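Local coordinates for ferrichrome ABC transporter substrate-binding protein (Staphylococcus pseudintermedius, PDB 5FLY) that probably binds iron-loaded ferrichrome as a class III solute-binding protein and hands it to an ABC transporter for uptake into the staphylococcal cell, at residues P22-R27 with D43-G48; I28-P33 with L84-N89; K146-H151 with F186-P191; Y248-D253 with K274-L279. All blocks are in the same frame, centred on the assembly; numbering follows the deposited sequence.

Contact 1: residues P22-R27 with D43-G48; sequences PKDPKR and DANIVG
Asn45 and Val47 meet the loop 22-27 where it runs into strand 28-30 of the N-terminal parallel sheet, and the loop lies along the start of the neighbouring strand 46-50. The tight part is polar. The side-chain amide of Asn45 gives an N-H from ND2 to Pro25 O at 2.9 Å, nearly straight at 171°, with the oxygen lying in the plane of the amide. A torsion of -62° at chi1 sets CG of Asn45 opposite its own carbonyl carbon and carries the amide across to the loop. Pro25 O has a second donor, a water that also accepts from Asn45 N at 2.8 Å, so one residue grips the carbonyl both directly and through solvent. Close by, Asn45 CB rests 3.3 Å from Lys26 O.

The outer side is looser. The aliphatic chain of Lys26 runs beside the Asn45 side chain, pointing the same way, with Lys26 CD 4.0 Å from Asn45 ND2. Its ammonium NZ turns back within the loop to form a salt bridge with Asp24 OD2, which it meets from above the carboxylate plane. Further along, the Arg27 guanidinium is held by Leu80 O through NH2, while a bend at chi3 (66°) brings it beside Val47. There Val47 CG1 sits over one guanidinium face, toward its rim, 3.7 Å from Arg27 NH1.

Contact 2: residues I28-P33 with L84-N89; sequences IVVMAP and LIITYN
The ring of Tyr88 takes Ala32 CB squarely on one face, a CH-pi contact with the methyl 3.4 Å from the centroid of the Tyr88 ring and only 10° off its normal. Pro33 CD approaches the same tyrosine obliquely, 3.4 Å from Tyr88 OH, and that hydroxyl is hydrogen-bonded to Thr34, a residue of the pocket that holds the bound polyether. The ring thus packs on the turn leaving strand 28-30, at the C-terminal ends of the strands of the parallel sheet in an alpha/beta domain.

Strands 28-30 and 84-88 are adjacent inner strands of that sheet, these short segments 13° apart in direction. The ladder alternates as parallel pairing requires: Val29 N donates to Leu84 O, and Val29 O accepts from Ile86 N at 2.9 Å. On the face shared by Ile28, Val30, Leu84 and Ile86, CG2 of Ile28 lies 3.9 Å from Ile86 CG1. In Ile86 (chi1 -49°) CG1 lies opposite the carbonyl carbon, while in Ile28 the touching CG2 lies opposite the backbone N. Val29 and Ile85 point to the other face, where helix 74-79 touches Ile85. Thr87 OG1 is hydrogen-bonded to Asp91 and accepts from a water that also donates weakly to Met31 O. The last rung is the shortest: Met31 N reaches Ile86 O at 2.7 Å, and Ala32 N adds a weak second bond to the same oxygen.

Contact 3: residues K146-H151 with F186-P191; sequences KDIKAH and FGLQMP
Ile148, on the long helix 127-152, sets its CD1 methyl over one face of the Phe186 ring. This is the apolar half of the contact. The methyl is offset toward the rim, 3.4 Å from Phe186 CD2, and makes a CH-pi contact 22° off the ring normal. An extended chi2 (161°) sends CD1 straight out to the ring, and the two side chains cross at about a right angle. The other branch, Ile148 CG2, only grazes Leu188 CD2.

The polar contact belongs to Lys149. Its chain is fully extended beyond CG, passing Leu188 CD2 with CE at 4.2 Å, and its ammonium NZ donates to Gly187 O at 2.9 Å. The donor stands well above the carbonyl plane, 57° out of it. Gly187, with positive phi, is where the chain leaves helix 179-185; the preceding carbonyl, Phe186 O, is taken by Ser145 of the long helix.

Two successive carbonyls just past the C-terminal end of helix 179-185 therefore find donors on helix 127-152. A lysine charge beside them would probably suit the negative end of the helix dipole, while Ile148 and Phe186 pack the apolar side of this junction between the long helix and the C-terminal domain.

Contact 4: residues Y248-D253 with K274-L279; sequences YAFNVD and KQLLAL
Phe250 and Gln275 carry this contact, in which the end of helix 262-278 lies against the edge strand 249-253. The phenylalanine has its ring carbon CG between the backbone N and the carbonyl carbon (chi1 61°), and this stands the ring up from the strand toward the helix. Gln275 CB sits over one face of the ring, toward the rim, in a CH-pi contact 3.8 Å from the Phe250 centroid. From there the extended glutamine chain runs on over the ring's CD2 side, and its amide plane ends 41° from the plane of the phenyl. Gln275 OE1 stands above the ring plane on the same side as CB, 3.0 Å from Phe250 CD2.

The amide has polar partners as well. A water donates both to Gln275 OE1 and to Asn251 O, each at 2.8 Å, and so bridges helix and strand, while NE2 is hydrogen-bonded to Asp271 one turn back along the helix.

Leucines fill in beside the aromatics. Leu276 CD2 comes to the edge of the Phe250 ring, near its plane, 4.1 Å from CE1. Leu279, whose CG is opposite its carbonyl carbon, divides its two methyls: CD2 reaches Phe250 CD1, and CD1 lies over a face of the Tyr248 ring. Its CB is 3.9 Å from Tyr248 CE1.

The segments 249-253 and 274-278 run nearly antiparallel, at 162°, their axes 9.9 Å apart at closest approach: a C-terminal helix packed on the mixed sheet of an alpha/beta lobe, as in class III solute-binding proteins.

In the fold
Contacts 1 and 2 belong to one lobe; contacts 3 and 4 lie across the chain's centre, where the far end of the long helix 127-152 packs on the second lobe. In the first, strand 28-30 lies between 46-50 and 84-88, so the two contacts, with centres about 11 Å apart, share a sheet and their segments alternate along the chain. Contact 3 follows and contact 4 comes last, their centres about 13 Å apart; they meet where His151 is hydrogen-bonded to Leu279 O, at the end of helix 262-278. Centres of contacts 2 and 3 are about 35 Å apart. Two lobes spanned by a long helix, with the bound polyether between them, fit a class III solute-binding protein.

Contact 1: residues P22-R27 with D43-G48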
loop_
_atom_site.group_PDB
_atom_site.type_symbol
_atom_site.label_atom_id
_atom_site.label_comp_id
_atom_site.label_asym_id
_atom_site.label_seq_id
_atom_site.Cartn_x
_atom_site.Cartn_y
_atom_site.Cartn_z
ATOM N N PRO A 22 9.555 -12.593 19.841
ATOM C CA PRO A 22 10.963 -12.983 19.914
ATOM C C PRO A 22 11.884 -11.796 19.645
ATOM O O PRO A 22 11.574 -10.953 18.809
ATOM C CB PRO A 22 11.087 -14.061 18.823
ATOM C CG PRO A 22 9.714 -14.556 18.613
ATOM C CD PRO A 22 8.829 -13.359 18.815
ATOM N N LYS A 23 13.012 -11.731 20.347
ATOM C CA LYS A 23 14.035 -10.734 20.047
ATOM C C LYS A 23 14.533 -10.897 18.619
ATOM O O LYS A 23 14.760 -9.914 17.909
ATOM C CB LYS A 23 15.202 -10.853 21.028
ATOM C CG LYS A 23 16.273 -9.806 20.839
ATOM C CD LYS A 23 17.314 -9.848 21.969
ATOM C CE LYS A 23 18.248 -11.061 21.885
ATOM N NZ LYS A 23 19.121 -11.083 20.657
ATOM N N ASP A 24 14.718 -12.155 18.222
ATOM C CA ASP A 24 15.089 -12.507 16.857
ATOM C C ASP A 24 14.124 -13.539 16.281
ATOM O O ASP A 24 14.338 -14.744 16.422
ATOM C CB ASP A 24 16.510 -13.044 16.839
ATOM C CG ASP A 24 17.007 -13.400 15.433
ATOM O OD1 ASP A 24 16.433 -12.944 14.405
ATOM O OD2 ASP A 24 18.029 -14.120 15.375
ATOM N N PRO A 25 13.046 -13.069 15.633
ATOM C CA PRO A 25 12.051 -14.007 15.114
ATOM C C PRO A 25 12.639 -14.926 14.038
ATOM O O PRO A 25 13.259 -14.457 13.091
ATOM C CB PRO A 25 10.964 -13.086 14.537
ATOM C CG PRO A 25 11.156 -11.779 15.227
ATOM C CD PRO A 25 12.633 -11.670 15.460
ATOM N N LYS A 26 12.438 -16.224 14.220
ATOM C CA LYS A 26 13.020 -17.254 13.368
ATOM C C LYS A 26 12.010 -17.868 12.398
ATOM O O LYS A 26 12.408 -18.474 11.412
ATOM C CB LYS A 26 13.618 -18.381 14.227
ATOM C CG LYS A 26 14.747 -17.935 15.151
ATOM C CD LYS A 26 15.917 -17.358 14.384
ATOM C CE LYS A 26 17.153 -17.272 15.276
ATOM N NZ LYS A 26 18.328 -16.681 14.552
ATOM N N ARG A 27 10.716 -17.726 12.684
ATOM C CA ARG A 27 9.682 -18.391 11.898
ATOM C C ARG A 27 8.434 -17.521 11.886
ATOM O O ARG A 27 7.502 -17.749 12.639
ATOM C CB ARG A 27 9.361 -19.786 12.456
ATOM C CG ARG A 27 10.535 -20.755 12.428
ATOM C CD ARG A 27 10.109 -22.167 12.817
ATOM N NE ARG A 27 9.196 -22.745 11.839
ATOM C CZ ARG A 27 9.568 -23.246 10.666
ATOM N NH1 ARG A 27 10.842 -23.232 10.320
ATOM N NH2 ARG A 27 8.661 -23.735 9.830
ATOM N N ASP A 43 14.976 -9.101 4.703
ATOM C CA ASP A 43 15.433 -10.488 4.799
ATOM C C ASP A 43 14.987 -11.133 6.103
ATOM O O ASP A 43 15.752 -11.859 6.748
ATOM C CB ASP A 43 16.958 -10.595 4.679
ATOM C CG ASP A 43 17.426 -12.030 4.461
ATOM O OD1 ASP A 43 16.713 -12.802 3.773
ATOM O OD2 ASP A 43 18.502 -12.393 4.985
ATOM N N ALA A 44 13.738 -10.873 6.481
ATOM C CA ALA A 44 13.148 -11.523 7.646
ATOM C C ALA A 44 13.017 -13.034 7.462
ATOM O O ALA A 44 12.925 -13.548 6.332
ATOM C CB ALA A 44 11.787 -10.930 7.944
ATOM N N ASN A 45 12.983 -13.746 8.585
ATOM C CA ASN A 45 12.845 -15.201 8.564
ATOM C C ASN A 45 11.387 -15.622 8.375
ATOM O O ASN A 45 10.714 -16.065 9.316
ATOM C CB ASN A 45 13.425 -15.795 9.849
ATOM C CG ASN A 45 14.920 -15.503 10.002
ATOM O OD1 ASN A 45 15.698 -15.705 9.061
ATOM N ND2 ASN A 45 15.323 -15.010 11.172
ATOM N N ILE A 46 10.903 -15.509 7.144
ATOM C CA ILE A 46 9.498 -15.763 6.846
ATOM C C ILE A 46 9.307 -17.203 6.389
ATOM O O ILE A 46 9.993 -17.671 5.460
ATOM C CB ILE A 46 8.974 -14.810 5.753
ATOM C CG1 ILE A 46 9.080 -13.350 6.215
ATOM C CG2 ILE A 46 7.534 -15.176 5.358
ATOM C CD1 ILE A 46 8.842 -12.329 5.123
ATOM N N VAL A 47 8.389 -17.915 7.039
ATOM C CA VAL A 47 8.112 -19.306 6.698
ATOM C C VAL A 47 6.711 -19.531 6.136
ATOM O O VAL A 47 6.392 -20.623 5.692
ATOM C CB VAL A 47 8.301 -20.243 7.918
ATOM C CG1 VAL A 47 9.765 -20.261 8.361
ATOM C CG2 VAL A 47 7.388 -19.847 9.078
ATOM N N GLY A 48 5.862 -18.510 6.154
ATOM C CA GLY A 48 4.547 -18.613 5.537
ATOM C C GLY A 48 4.088 -17.225 5.183
ATOM O O GLY A 48 4.407 -16.281 5.900
HETATM O O HOH W 1 13.105 -12.353 11.059
#

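Contact 2: residues I28-P33 with L84-N89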
loop_
_atom_site.group_PDB
_atom_site.type_symbol
_atom_site.label_atom_id
_atom_site.label_comp_id
_atom_site.label_asym_id
_atom_site.label_seq_id
_atom_site.Cartn_x
_atom_site.Cartn_y
_atom_site.Cartn_z
ATOM N N ILE A 28 8.436 -16.530 11.002
ATOM C CA ILE A 28 7.345 -15.570 10.894
ATOM C C ILE A 28 6.355 -16.032 9.847
ATOM O O ILE A 28 6.745 -16.427 8.754
ATOM C CB ILE A 28 7.842 -14.166 10.498
ATOM C CG1 ILE A 28 8.954 -13.703 11.429
ATOM C CG2 ILE A 28 6.683 -13.156 10.509
ATOM C CD1 ILE A 28 9.493 -12.314 11.096
ATOM N N VAL A 29 5.072 -15.997 10.183
ATOM C CA VAL A 29 4.020 -16.182 9.196
ATOM C C VAL A 29 3.338 -14.847 9.023
ATOM O O VAL A 29 2.837 -14.283 9.988
ATOM C CB VAL A 29 3.018 -17.266 9.624
ATOM C CG1 VAL A 29 1.770 -17.259 8.717
ATOM C CG2 VAL A 29 3.719 -18.624 9.634
ATOM N N VAL A 30 3.374 -14.320 7.802
ATOM C CA VAL A 30 2.773 -13.022 7.517
ATOM C C VAL A 30 1.436 -13.216 6.794
ATOM O O VAL A 30 1.405 -13.476 5.588
ATOM C CB VAL A 30 3.728 -12.144 6.673
ATOM C CG1 VAL A 30 3.147 -10.753 6.468
ATOM C CG2 VAL A 30 5.109 -12.068 7.318
ATOM N N MET A 31 0.342 -13.115 7.545
ATOM C CA MET A 31 -1.000 -13.283 6.981
ATOM C C MET A 31 -1.547 -11.994 6.365
ATOM O O MET A 31 -2.473 -12.040 5.554
ATOM C CB MET A 31 -1.971 -13.781 8.044
ATOM C CG MET A 31 -1.720 -15.202 8.492
ATOM S SD MET A 31 -1.572 -16.380 7.113
ATOM C CE MET A 31 -3.112 -16.121 6.252
ATOM N N ALA A 32 -1.011 -10.852 6.778
ATOM C CA ALA A 32 -1.424 -9.565 6.237
ATOM C C ALA A 32 -0.455 -9.154 5.110
ATOM O O ALA A 32 0.699 -8.800 5.380
ATOM C CB ALA A 32 -1.457 -8.518 7.330
ATOM N N PRO A 33 -0.910 -9.197 3.847
ATOM C CA PRO A 33 0.040 -8.967 2.752
ATOM C C PRO A 33 0.662 -7.573 2.737
ATOM O O PRO A 33 1.732 -7.405 2.160
ATOM C CB PRO A 33 -0.805 -9.199 1.496
ATOM C CG PRO A 33 -2.230 -9.079 1.931
ATOM C CD PRO A 33 -2.245 -9.569 3.348
ATOM N N LEU A 84 6.156 -16.155 15.480
ATOM C CA LEU A 84 5.547 -14.839 15.360
ATOM C C LEU A 84 4.577 -14.864 14.193
ATOM O O LEU A 84 4.923 -15.358 13.115
ATOM C CB LEU A 84 6.620 -13.749 15.148
ATOM C CG LEU A 84 6.107 -12.323 14.929
ATOM C CD1 LEU A 84 5.392 -11.795 16.155
ATOM C CD2 LEU A 84 7.259 -11.382 14.552
ATOM N N ILE A 85 3.377 -14.311 14.409
ATOM C CA ILE A 85 2.352 -14.195 13.375
ATOM C C ILE A 85 1.995 -12.727 13.184
ATOM O O ILE A 85 1.840 -12.019 14.163
ATOM C CB ILE A 85 1.087 -14.984 13.756
ATOM C CG1 ILE A 85 1.421 -16.474 13.923
ATOM C CG2 ILE A 85 -0.011 -14.773 12.724
ATOM C CD1 ILE A 85 0.356 -17.259 14.663
ATOM N N ILE A 86 1.924 -12.282 11.926
ATOM C CA ILE A 86 1.566 -10.914 11.571
ATOM C C ILE A 86 0.260 -10.934 10.804
ATOM O O ILE A 86 0.132 -11.647 9.825
ATOM C CB ILE A 86 2.640 -10.223 10.675
ATOM C CG1 ILE A 86 4.042 -10.380 11.259
ATOM C CG2 ILE A 86 2.280 -8.741 10.433
ATOM C CD1 ILE A 86 4.228 -9.755 12.600
ATOM N N THR A 87 -0.722 -10.162 11.261
ATOM C CA THR A 87 -1.996 -10.079 10.554
ATOM C C THR A 87 -2.598 -8.693 10.745
ATOM O O THR A 87 -1.909 -7.767 11.191
ATOM C CB THR A 87 -2.992 -11.181 11.029
ATOM O OG1 THR A 87 -4.093 -11.255 10.109
ATOM C CG2 THR A 87 -3.466 -10.941 12.470
ATOM N N TYR A 88 -3.866 -8.542 10.372
ATOM C CA TYR A 88 -4.601 -7.285 10.572
ATOM C C TYR A 88 -5.548 -7.432 11.738
ATOM O O TYR A 88 -5.999 -8.532 12.047
ATOM C CB TYR A 88 -5.442 -6.884 9.356
ATOM C CG TYR A 88 -4.745 -6.718 8.031
ATOM C CD1 TYR A 88 -3.947 -5.616 7.758
ATOM C CD2 TYR A 88 -4.963 -7.639 7.021
ATOM C CE1 TYR A 88 -3.351 -5.474 6.520
ATOM C CE2 TYR A 88 -4.370 -7.512 5.797
ATOM C CZ TYR A 88 -3.575 -6.429 5.546
ATOM O OH TYR A 88 -3.008 -6.345 4.301
ATOM N N ASN A 89 -5.894 -6.321 12.368
ATOM C CA ASN A 89 -6.845 -6.391 13.458
ATOM C C ASN A 89 -8.241 -6.757 12.937
ATOM O O ASN A 89 -9.103 -7.126 13.726
ATOM C CB ASN A 89 -6.850 -5.074 14.260
ATOM C CG ASN A 89 -7.477 -3.911 13.513
ATOM O OD1 ASN A 89 -7.569 -3.919 12.290
ATOM N ND2 ASN A 89 -7.890 -2.887 14.261
HETATM O O HOH W 2 -5.120 -10.974 7.468
#

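Contact 3: residues K146-H151 with F186-P191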
loop_
_atom_site.group_PDB
_atom_site.type_symbol
_atom_site.label_atom_id
_atom_site.label_comp_id
_atom_site.label_asym_id
_atom_site.label_seq_id
_atom_site.Cartn_x
_atom_site.Cartn_y
_atom_site.Cartn_z
ATOM N N LYS A 146 10.546 17.553 -7.755
ATOM C CA LYS A 146 10.961 18.763 -8.443
ATOM C C LYS A 146 10.830 18.594 -9.954
ATOM O O LYS A 146 10.378 19.521 -10.641
ATOM C CB LYS A 146 12.396 19.123 -8.079
ATOM C CG LYS A 146 12.598 19.439 -6.609
ATOM C CD LYS A 146 14.073 19.585 -6.268
ATOM C CE LYS A 146 14.277 19.802 -4.782
ATOM N NZ LYS A 146 15.719 19.799 -4.437
ATOM N N ASP A 147 11.223 17.426 -10.462
ATOM C CA ASP A 147 11.163 17.143 -11.899
ATOM C C ASP A 147 9.717 17.156 -12.391
ATOM O O ASP A 147 9.412 17.713 -13.448
ATOM C CB ASP A 147 11.785 15.792 -12.247
ATOM C CG ASP A 147 13.262 15.698 -11.898
ATOM O OD1 ASP A 147 13.919 16.745 -11.745
ATOM O OD2 ASP A 147 13.770 14.560 -11.780
ATOM N N ILE A 148 8.837 16.502 -11.639
ATOM C CA ILE A 148 7.422 16.427 -12.005
ATOM C C ILE A 148 6.714 17.778 -11.894
ATOM O O ILE A 148 5.948 18.159 -12.773
ATOM C CB ILE A 148 6.682 15.387 -11.123
ATOM C CG1 ILE A 148 7.210 13.980 -11.423
ATOM C CG2 ILE A 148 5.174 15.433 -11.361
ATOM C CD1 ILE A 148 6.908 12.965 -10.318
ATOM N N LYS A 149 6.976 18.528 -10.836
ATOM C CA LYS A 149 6.293 19.804 -10.656
ATOM C C LYS A 149 6.792 20.852 -11.662
ATOM O O LYS A 149 6.043 21.738 -12.074
ATOM C CB LYS A 149 6.466 20.298 -9.214
ATOM C CG LYS A 149 5.594 19.523 -8.227
ATOM C CD LYS A 149 5.709 20.007 -6.792
ATOM C CE LYS A 149 4.783 19.219 -5.888
ATOM N NZ LYS A 149 4.835 19.692 -4.483
ATOM N N ALA A 150 8.043 20.728 -12.078
ATOM C CA ALA A 150 8.579 21.616 -13.108
ATOM C C ALA A 150 7.874 21.363 -14.442
ATOM O O ALA A 150 7.675 22.284 -15.238
ATOM C CB ALA A 150 10.078 21.411 -13.257
ATOM N N HIS A 151 7.496 20.107 -14.674
ATOM C CA HIS A 151 6.864 19.720 -15.930
ATOM C C HIS A 151 5.377 20.059 -15.947
ATOM O O HIS A 151 4.857 20.596 -16.934
ATOM C CB HIS A 151 7.057 18.223 -16.179
ATOM C CG HIS A 151 6.416 17.746 -17.443
ATOM N ND1 HIS A 151 6.765 18.240 -18.683
ATOM C CD2 HIS A 151 5.435 16.838 -17.659
ATOM C CE1 HIS A 151 6.025 17.652 -19.608
ATOM N NE2 HIS A 151 5.213 16.796 -19.012
ATOM N N PHE A 186 5.966 12.555 -3.621
ATOM C CA PHE A 186 6.056 13.573 -4.677
ATOM C C PHE A 186 5.389 14.893 -4.262
ATOM O O PHE A 186 5.592 15.924 -4.914
ATOM C CB PHE A 186 5.399 13.118 -5.992
ATOM C CG PHE A 186 6.096 11.982 -6.711
ATOM C CD1 PHE A 186 7.373 11.568 -6.376
ATOM C CD2 PHE A 186 5.435 11.325 -7.754
ATOM C CE1 PHE A 186 7.976 10.506 -7.074
ATOM C CE2 PHE A 186 6.041 10.279 -8.451
ATOM C CZ PHE A 186 7.305 9.870 -8.104
ATOM N N GLY A 187 4.558 14.862 -3.219
ATOM C CA GLY A 187 3.971 16.082 -2.677
ATOM C C GLY A 187 2.954 16.764 -3.570
ATOM O O GLY A 187 2.765 17.985 -3.506
ATOM N N LEU A 188 2.289 15.981 -4.409
ATOM C CA LEU A 188 1.223 16.503 -5.257
ATOM C C LEU A 188 -0.049 16.722 -4.435
ATOM O O LEU A 188 -0.268 16.064 -3.423
ATOM C CB LEU A 188 0.953 15.552 -6.420
ATOM C CG LEU A 188 2.152 15.373 -7.348
ATOM C CD1 LEU A 188 1.933 14.214 -8.279
ATOM C CD2 LEU A 188 2.385 16.655 -8.159
ATOM N N GLN A 189 -0.892 17.642 -4.879
ATOM C CA GLN A 189 -2.059 18.024 -4.106
ATOM C C GLN A 189 -3.211 17.060 -4.285
ATOM O O GLN A 189 -3.364 16.423 -5.327
ATOM C CB GLN A 189 -2.530 19.426 -4.492
ATOM C CG GLN A 189 -1.439 20.489 -4.480
ATOM C CD GLN A 189 -0.594 20.462 -3.225
ATOM O OE1 GLN A 189 0.620 20.235 -3.283
ATOM N NE2 GLN A 189 -1.225 20.706 -2.082
ATOM N N MET A 190 -4.022 16.966 -3.245
ATOM C CA MET A 190 -5.276 16.235 -3.313
ATOM C C MET A 190 -6.414 17.240 -3.379
ATOM O O MET A 190 -6.468 18.157 -2.559
ATOM C CB MET A 190 -5.442 15.317 -2.111
ATOM C CG MET A 190 -6.708 14.474 -2.167
ATOM S SD MET A 190 -6.813 13.402 -0.733
ATOM C CE MET A 190 -5.657 12.119 -1.218
ATOM N N PRO A 191 -7.329 17.078 -4.359
ATOM C CA PRO A 191 -8.487 17.972 -4.423
ATOM C C PRO A 191 -9.249 17.970 -3.104
ATOM O O PRO A 191 -9.410 16.912 -2.479
ATOM C CB PRO A 191 -9.328 17.382 -5.554
ATOM C CG PRO A 191 -8.341 16.658 -6.413
ATOM C CD PRO A 191 -7.330 16.097 -5.462
#

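Contact 4: residues Y248-D253 with K274-L279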
loop_
_atom_site.group_PDB
_atom_site.type_symbol
_atom_site.label_atom_id
_atom_site.label_comp_id
_atom_site.label_asym_id
_atom_site.label_seq_id
_atom_site.Cartn_x
_atom_site.Cartn_y
_atom_site.Cartn_z
ATOM N N TYR A 248 -4.429 14.508 -19.425
ATOM C CA TYR A 248 -3.729 14.261 -18.181
ATOM C C TYR A 248 -4.403 13.113 -17.425
ATOM O O TYR A 248 -4.592 13.180 -16.211
ATOM C CB TYR A 248 -3.719 15.528 -17.315
ATOM C CG TYR A 248 -2.674 16.563 -17.678
ATOM C CD1 TYR A 248 -1.918 16.465 -18.840
ATOM C CD2 TYR A 248 -2.441 17.640 -16.830
ATOM C CE1 TYR A 248 -0.948 17.423 -19.140
ATOM C CE2 TYR A 248 -1.486 18.599 -17.127
ATOM C CZ TYR A 248 -0.741 18.483 -18.277
ATOM O OH TYR A 248 0.213 19.445 -18.559
ATOM N N ALA A 249 -4.774 12.064 -18.150
ATOM C CA ALA A 249 -5.452 10.922 -17.542
ATOM C C ALA A 249 -4.839 9.647 -18.092
ATOM O O ALA A 249 -4.715 9.487 -19.305
ATOM C CB ALA A 249 -6.969 10.972 -17.808
ATOM N N PHE A 250 -4.423 8.749 -17.206
ATOM C CA PHE A 250 -3.846 7.481 -17.642
ATOM C C PHE A 250 -4.181 6.378 -16.659
ATOM O O PHE A 250 -4.563 6.643 -15.518
ATOM C CB PHE A 250 -2.315 7.581 -17.848
ATOM C CG PHE A 250 -1.519 7.953 -16.613
ATOM C CD1 PHE A 250 -1.237 9.284 -16.318
ATOM C CD2 PHE A 250 -1.002 6.971 -15.775
ATOM C CE1 PHE A 250 -0.476 9.619 -15.195
ATOM C CE2 PHE A 250 -0.247 7.302 -14.665
ATOM C CZ PHE A 250 0.015 8.628 -14.376
ATOM N N ASN A 251 -4.068 5.149 -17.144
ATOM C CA ASN A 251 -4.322 3.961 -16.345
ATOM C C ASN A 251 -3.045 3.348 -15.814
ATOM O O ASN A 251 -1.980 3.431 -16.443
ATOM C CB ASN A 251 -5.050 2.890 -17.155
ATOM C CG ASN A 251 -6.364 3.375 -17.735
ATOM O OD1 ASN A 251 -7.023 4.234 -17.173
ATOM N ND2 ASN A 251 -6.759 2.791 -18.858
ATOM N N VAL A 252 -3.161 2.719 -14.654
ATOM C CA VAL A 252 -2.084 1.894 -14.121
ATOM C C VAL A 252 -2.620 0.508 -13.738
ATOM O O VAL A 252 -3.813 0.327 -13.559
ATOM C CB VAL A 252 -1.419 2.546 -12.892
ATOM C CG1 VAL A 252 -0.803 3.908 -13.248
ATOM C CG2 VAL A 252 -2.425 2.704 -11.766
ATOM N N ASP A 253 -1.703 -0.451 -13.584
ATOM C CA ASP A 253 -2.011 -1.847 -13.277
ATOM C C ASP A 253 -2.296 -2.013 -11.791
ATOM O O ASP A 253 -1.380 -1.945 -10.977
ATOM C CB ASP A 253 -0.831 -2.736 -13.703
ATOM C CG ASP A 253 -1.095 -4.220 -13.515
ATOM O OD1 ASP A 253 -1.924 -4.614 -12.673
ATOM O OD2 ASP A 253 -0.427 -5.012 -14.212
ATOM N N LYS A 274 7.555 8.200 -14.816
ATOM C CA LYS A 274 7.616 8.067 -16.272
ATOM C C LYS A 274 6.331 8.572 -16.918
ATOM O O LYS A 274 6.365 9.351 -17.878
ATOM C CB LYS A 274 7.869 6.612 -16.681
ATOM C CG LYS A 274 7.777 6.376 -18.194
ATOM C CD LYS A 274 8.386 5.038 -18.603
ATOM C CE LYS A 274 7.585 3.862 -18.093
ATOM N NZ LYS A 274 6.232 3.804 -18.707
ATOM N N GLN A 275 5.196 8.131 -16.398
ATOM C CA GLN A 275 3.934 8.468 -17.027
ATOM C C GLN A 275 3.585 9.947 -16.794
ATOM O O GLN A 275 3.041 10.594 -17.678
ATOM C CB GLN A 275 2.812 7.543 -16.528
ATOM C CG GLN A 275 2.993 6.094 -16.978
ATOM C CD GLN A 275 1.688 5.318 -17.068
ATOM O OE1 GLN A 275 0.787 5.684 -17.817
ATOM N NE2 GLN A 275 1.588 4.228 -16.309
ATOM N N LEU A 276 3.945 10.491 -15.632
ATOM C CA LEU A 276 3.674 11.899 -15.358
ATOM C C LEU A 276 4.521 12.807 -16.253
ATOM O O LEU A 276 4.028 13.814 -16.760
ATOM C CB LEU A 276 3.913 12.222 -13.874
ATOM C CG LEU A 276 2.860 11.654 -12.925
ATOM C CD1 LEU A 276 3.325 11.680 -11.485
ATOM C CD2 LEU A 276 1.563 12.432 -13.058
ATOM N N LEU A 277 5.789 12.449 -16.442
ATOM C CA LEU A 277 6.677 13.279 -17.253
ATOM C C LEU A 277 6.359 13.150 -18.748
ATOM O O LEU A 277 6.732 14.025 -19.535
ATOM C CB LEU A 277 8.134 12.919 -16.986
ATOM C CG LEU A 277 8.723 13.327 -15.637
ATOM C CD1 LEU A 277 10.165 12.910 -15.561
ATOM C CD2 LEU A 277 8.578 14.822 -15.375
ATOM N N ALA A 278 5.659 12.081 -19.124
ATOM C CA ALA A 278 5.282 11.839 -20.526
ATOM C C ALA A 278 4.022 12.602 -20.927
ATOM O O ALA A 278 3.702 12.722 -22.122
ATOM C CB ALA A 278 5.087 10.355 -20.759
ATOM N N LEU A 279 3.307 13.111 -19.932
ATOM C CA LEU A 279 2.097 13.889 -20.177
ATOM C C LEU A 279 2.415 15.139 -20.999
ATOM O O LEU A 279 3.494 15.720 -20.859
ATOM C CB LEU A 279 1.417 14.287 -18.856
ATOM C CG LEU A 279 0.819 13.162 -18.002
ATOM C CD1 LEU A 279 0.197 13.748 -16.747
ATOM C CD2 LEU A 279 -0.205 12.378 -18.787
HETATM O O HOH W 3 -1.006 3.935 -19.019
#